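Local structure of transcriptional regulator (Saccharomonospora viridis, 4NEL) at residues Ser45-Leu50 and Thr108-Ile113; Asp63-Glu68 and Val80-Leu85. The protein probably represses transcription by binding DNA; this TetR-like portion pairs a predicted helix-turn-helix with a domain that here holds N,N-dimethylmethanamine. One frame throughout, in Å; residues are numbered along the deposited sequence.

Overall arrangement
From the N terminus, helix 2-18 and the predicted helix-turn-helix, residues 24-43, come first, and then the chain enters helix 46-69, which serves both contacts. Its first turn meets the start of helix 111-137 in interaction 1, closing a long loop of 57 residues between the segments. Within that loop lies interaction 2, a short hairpin closure in which the far end of helix 46-69 packs against helix 75-86. The two contacts do not touch; their centres are 27 Å apart, on opposite sides of the chain's centre. Interaction 1 ties the predicted DNA-binding part to the part that holds the ligand, while interaction 2 fastens helix 46-69 to the next helix of the chain.

Interaction 1 of 2, residues Ser45-Leu50 and Thr108-Ile113; sequences SKKDIL and TLNPKI
Two helix starts meet here, 46-50 and 111-113, and the backbones stay well apart: the nearest CA atoms, of Leu50 and Ile113, are 8.4 Å from each other. Leu50 and Ile113 form the apolar base, their side chains set roughly perpendicular with Leu50 CD2 4.0 Å from Ile113 CD1. Nearer the surface, Lys47 stretches across with CG anti to the backbone N (chi1 176°) and every later torsion extended, which carries its CE to 3.2 Å from Asn110 OD1. That oxygen is buried here without a hydrogen-bonding partner in the model. Lys112, bent at chi3 (-50°), crosses the end of Lys47, and the two ammonium nitrogens, Lys47 NZ and Lys112 NZ, lie 3.7 Å apart. Asp48 OD1, 4.5 Å from Lys112 NZ, is too far for a salt bridge but may ease the repulsion between the lysines. Asp48 also belongs to a capping box: its backbone N donates to Ser45 OG (3.1 Å), and its carboxylate takes weak bonds from Ser45. The arrangement is the interdomain junction of a TetR-type regulator, where the helix following the helix-turn-helix leans on the ligand-binding domain.

Interaction 2 of 2, residues Asp63-Glu68 and Val80-Leu85; sequences DRQVAE and VRLVEL
Arg64 meets Leu85 along the aliphatic part of its chain, the two side chains lying alongside each other and pointing opposite ways. With chi1 and chi2 both extended, Arg64 CG comes to 3.9 Å from Leu85 CD2, and CD lies against the same methyl and against Leu85 CB. The bend at chi3 (-51°) then turns the chain, and the guanidinium finds its strongest partner in Glu96 of helix 92-107, a salt bridge made through NH2. This side chain is about 8 Å from the bound N,N-dimethylmethanamine.

Gln65 follows, its extended chain bringing OE1 to 4.2 Å from Leu82 CD1, a loose van der Waals approach. Beneath it, both Gln65 and Leu82 rest on Thr127 of helix 111-137, and Leu82 also touches Trp124, a residue of the ligand pocket. The backbones are closest here, with 7.1 Å between the CA atoms of Gln65 and Leu82.

The two segments belong to successive helices joined by a short connection, an antiparallel helical hairpin in the all-helical TetR fold. Over 63-68 and 80-85 the local axes come within 10.6 Å and run at 149°, antiparallel but about 30° off exact alignment.

One turn beyond Arg64, Glu68 adds a second contact, with its CB 4.0 Å from Leu85 CD1; Leu85 thus packs on two residues one turn apart, Arg64 and Glu68. The carboxylate of Glu68 forms a salt bridge with Arg81, whose side chain crosses it at about a right angle. Arg81 NE lies 2.6 Å from Glu68 OE2, but the N-H angle of 121° makes the hydrogen bond weak, and the carboxylate and guanidinium planes are turned 59° apart. Arg81 also packs on Leu69, the last residue of helix 46-69.

Interaction 1 of 2, residues Ser45-Leu50 and Thr108-Ile113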
# COMPACT_ATOMS: atom_id res chain seq x y z
N SER A 45 7.15 -21.23 15.12
CA SER A 45 6.12 -20.24 15.43
C SER A 45 5.47 -19.78 14.14
O SER A 45 6.10 -19.80 13.07
CB SER A 45 6.70 -19.04 16.13
OG SER A 45 7.17 -18.14 15.16
N LYS A 46 4.23 -19.34 14.26
CA LYS A 46 3.46 -18.89 13.11
C LYS A 46 4.17 -17.71 12.46
O LYS A 46 4.19 -17.56 11.23
CB LYS A 46 2.05 -18.51 13.58
CG LYS A 46 1.12 -18.32 12.43
CD LYS A 46 -0.24 -17.82 12.83
CE LYS A 46 -0.96 -17.50 11.55
NZ LYS A 46 -2.31 -16.93 11.75
N LYS A 47 4.78 -16.87 13.29
CA LYS A 47 5.58 -15.76 12.82
C LYS A 47 6.71 -16.25 11.87
O LYS A 47 7.04 -15.59 10.88
CB LYS A 47 6.16 -15.01 14.02
CG LYS A 47 7.10 -13.87 13.64
CD LYS A 47 7.86 -13.37 14.87
CE LYS A 47 8.80 -12.24 14.53
NZ LYS A 47 9.53 -11.80 15.76
N ASP A 48 7.29 -17.41 12.16
CA ASP A 48 8.33 -17.96 11.29
C ASP A 48 7.77 -18.27 9.90
O ASP A 48 8.46 -18.23 8.91
CB ASP A 48 9.01 -19.18 11.91
CG ASP A 48 9.90 -18.80 13.09
OD1 ASP A 48 10.76 -17.90 12.98
OD2 ASP A 48 9.76 -19.44 14.15
N ILE A 49 6.50 -18.58 9.84
CA ILE A 49 5.87 -18.83 8.57
C ILE A 49 5.76 -17.49 7.82
O ILE A 49 6.12 -17.40 6.64
CB ILE A 49 4.52 -19.59 8.79
CG1 ILE A 49 4.84 -20.98 9.35
CG2 ILE A 49 3.72 -19.72 7.49
CD1 ILE A 49 3.63 -21.81 9.72
N LEU A 50 5.31 -16.42 8.47
CA LEU A 50 5.19 -15.16 7.73
C LEU A 50 6.54 -14.69 7.25
O LEU A 50 6.67 -14.15 6.14
CB LEU A 50 4.53 -14.10 8.57
CG LEU A 50 4.41 -12.79 7.83
CD1 LEU A 50 3.57 -12.98 6.57
CD2 LEU A 50 3.82 -11.73 8.73
N THR A 108 4.63 -2.30 10.01
CA THR A 108 4.36 -1.14 10.89
C THR A 108 4.28 -1.56 12.37
O THR A 108 4.04 -0.72 13.22
CB THR A 108 3.03 -0.44 10.56
OG1 THR A 108 1.96 -1.24 11.05
CG2 THR A 108 2.88 -0.17 9.06
N LEU A 109 4.51 -2.85 12.65
CA LEU A 109 4.41 -3.42 13.98
C LEU A 109 5.66 -4.21 14.37
O LEU A 109 6.27 -3.95 15.39
CB LEU A 109 3.19 -4.36 13.98
CG LEU A 109 1.87 -3.73 13.48
CD1 LEU A 109 0.77 -4.75 13.20
CD2 LEU A 109 1.37 -2.70 14.48
N ASN A 110 6.06 -5.15 13.52
CA ASN A 110 7.17 -6.05 13.81
C ASN A 110 8.55 -5.64 13.22
O ASN A 110 8.73 -5.62 11.99
CB ASN A 110 6.80 -7.45 13.31
CG ASN A 110 7.73 -8.52 13.84
OD1 ASN A 110 8.08 -9.47 13.14
ND2 ASN A 110 8.15 -8.37 15.08
N PRO A 111 9.54 -5.36 14.10
CA PRO A 111 10.89 -4.99 13.63
C PRO A 111 11.54 -5.95 12.63
O PRO A 111 12.11 -5.47 11.65
CB PRO A 111 11.71 -4.94 14.92
CG PRO A 111 10.83 -5.45 16.01
CD PRO A 111 9.43 -5.21 15.56
N LYS A 112 11.50 -7.27 12.87
CA LYS A 112 12.16 -8.24 11.94
C LYS A 112 11.54 -8.25 10.56
O LYS A 112 12.26 -8.38 9.57
CB LYS A 112 12.18 -9.70 12.44
CG LYS A 112 13.38 -10.12 13.27
CD LYS A 112 13.48 -11.65 13.37
CE LYS A 112 12.15 -12.30 13.79
NZ LYS A 112 12.18 -13.78 14.04
N ILE A 113 10.21 -8.19 10.50
CA ILE A 113 9.52 -8.14 9.22
C ILE A 113 9.97 -6.86 8.51
O ILE A 113 10.28 -6.86 7.31
CB ILE A 113 7.97 -8.15 9.40
CG1 ILE A 113 7.48 -9.55 9.81
CG2 ILE A 113 7.27 -7.70 8.15
CD1 ILE A 113 7.68 -10.64 8.76

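Interaction 2 of 2, residues Asp63-Glu68 and Val80-Leu85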
# COMPACT_ATOMS: atom_id res chain seq x y z
N ASP A 63 14.72 -14.03 -8.67
CA ASP A 63 14.95 -15.07 -9.68
C ASP A 63 14.34 -14.64 -11.02
O ASP A 63 14.98 -14.73 -12.06
CB ASP A 63 14.38 -16.42 -9.22
CG ASP A 63 15.29 -17.13 -8.21
OD1 ASP A 63 16.50 -16.85 -8.15
OD2 ASP A 63 14.78 -18.00 -7.49
N ARG A 64 13.11 -14.13 -10.96
CA ARG A 64 12.40 -13.69 -12.15
C ARG A 64 13.14 -12.58 -12.88
O ARG A 64 13.24 -12.57 -14.10
CB ARG A 64 11.07 -13.14 -11.70
CG ARG A 64 10.17 -12.62 -12.80
CD ARG A 64 8.84 -12.12 -12.22
NE ARG A 64 8.25 -13.14 -11.35
CZ ARG A 64 7.94 -13.00 -10.07
NH1 ARG A 64 8.03 -11.84 -9.46
NH2 ARG A 64 7.45 -14.04 -9.43
N GLN A 65 13.66 -11.65 -12.10
CA GLN A 65 14.33 -10.46 -12.59
C GLN A 65 15.65 -10.82 -13.22
O GLN A 65 15.98 -10.35 -14.30
CB GLN A 65 14.56 -9.52 -11.41
CG GLN A 65 15.02 -8.13 -11.74
CD GLN A 65 15.14 -7.28 -10.49
OE1 GLN A 65 14.52 -6.21 -10.37
NE2 GLN A 65 15.88 -7.79 -9.51
N VAL A 66 16.40 -11.68 -12.56
CA VAL A 66 17.65 -12.14 -13.12
C VAL A 66 17.39 -12.75 -14.49
O VAL A 66 17.92 -12.28 -15.50
CB VAL A 66 18.31 -13.18 -12.19
CG1 VAL A 66 19.43 -13.95 -12.90
CG2 VAL A 66 18.82 -12.52 -10.91
N ALA A 67 16.55 -13.78 -14.51
CA ALA A 67 16.24 -14.52 -15.72
C ALA A 67 15.75 -13.67 -16.89
O ALA A 67 16.15 -13.89 -18.03
CB ALA A 67 15.23 -15.62 -15.41
N GLU A 68 14.89 -12.68 -16.63
CA GLU A 68 14.36 -11.88 -17.73
C GLU A 68 15.10 -10.63 -18.12
O GLU A 68 15.01 -10.23 -19.27
CB GLU A 68 12.89 -11.56 -17.53
CG GLU A 68 12.02 -12.80 -17.67
CD GLU A 68 10.88 -12.58 -18.64
OE1 GLU A 68 9.82 -13.24 -18.50
OE2 GLU A 68 11.06 -11.74 -19.56
N VAL A 80 10.87 -1.26 -19.17
CA VAL A 80 9.47 -1.64 -19.45
C VAL A 80 9.18 -3.06 -19.01
O VAL A 80 8.12 -3.34 -18.45
CB VAL A 80 9.17 -1.47 -20.94
CG1 VAL A 80 7.87 -2.20 -21.34
CG2 VAL A 80 9.11 0.03 -21.27
N ARG A 81 10.11 -3.97 -19.31
CA ARG A 81 9.99 -5.35 -18.89
C ARG A 81 10.05 -5.46 -17.35
O ARG A 81 9.34 -6.21 -16.75
CB ARG A 81 11.09 -6.18 -19.55
CG ARG A 81 10.81 -7.66 -19.52
CD ARG A 81 11.36 -8.27 -20.79
NE ARG A 81 10.77 -9.57 -21.00
CZ ARG A 81 10.72 -10.20 -22.16
NH1 ARG A 81 11.24 -9.66 -23.27
NH2 ARG A 81 10.13 -11.39 -22.22
N LEU A 82 10.92 -4.71 -16.71
CA LEU A 82 10.99 -4.73 -15.25
C LEU A 82 9.63 -4.42 -14.64
O LEU A 82 9.16 -5.09 -13.71
CB LEU A 82 12.09 -3.77 -14.76
CG LEU A 82 12.30 -3.63 -13.26
CD1 LEU A 82 13.64 -2.96 -12.94
CD2 LEU A 82 11.13 -2.85 -12.68
N VAL A 83 9.00 -3.38 -15.17
CA VAL A 83 7.69 -3.03 -14.75
C VAL A 83 6.72 -4.16 -15.08
O VAL A 83 5.95 -4.56 -14.22
CB VAL A 83 7.25 -1.70 -15.41
CG1 VAL A 83 5.73 -1.56 -15.45
CG2 VAL A 83 7.92 -0.55 -14.67
N GLU A 84 6.76 -4.72 -16.28
CA GLU A 84 5.78 -5.75 -16.59
C GLU A 84 5.84 -6.86 -15.57
O GLU A 84 4.82 -7.40 -15.15
CB GLU A 84 6.05 -6.34 -17.98
CG GLU A 84 5.20 -7.55 -18.33
CD GLU A 84 3.76 -7.22 -18.72
OE1 GLU A 84 3.50 -6.09 -19.21
OE2 GLU A 84 2.87 -8.09 -18.54
N LEU A 85 7.05 -7.23 -15.19
CA LEU A 85 7.22 -8.30 -14.23
C LEU A 85 6.61 -7.98 -12.86
O LEU A 85 6.35 -8.89 -12.09
CB LEU A 85 8.70 -8.61 -14.04
CG LEU A 85 9.45 -9.11 -15.26
CD1 LEU A 85 10.94 -9.18 -14.92
CD2 LEU A 85 8.90 -10.44 -15.72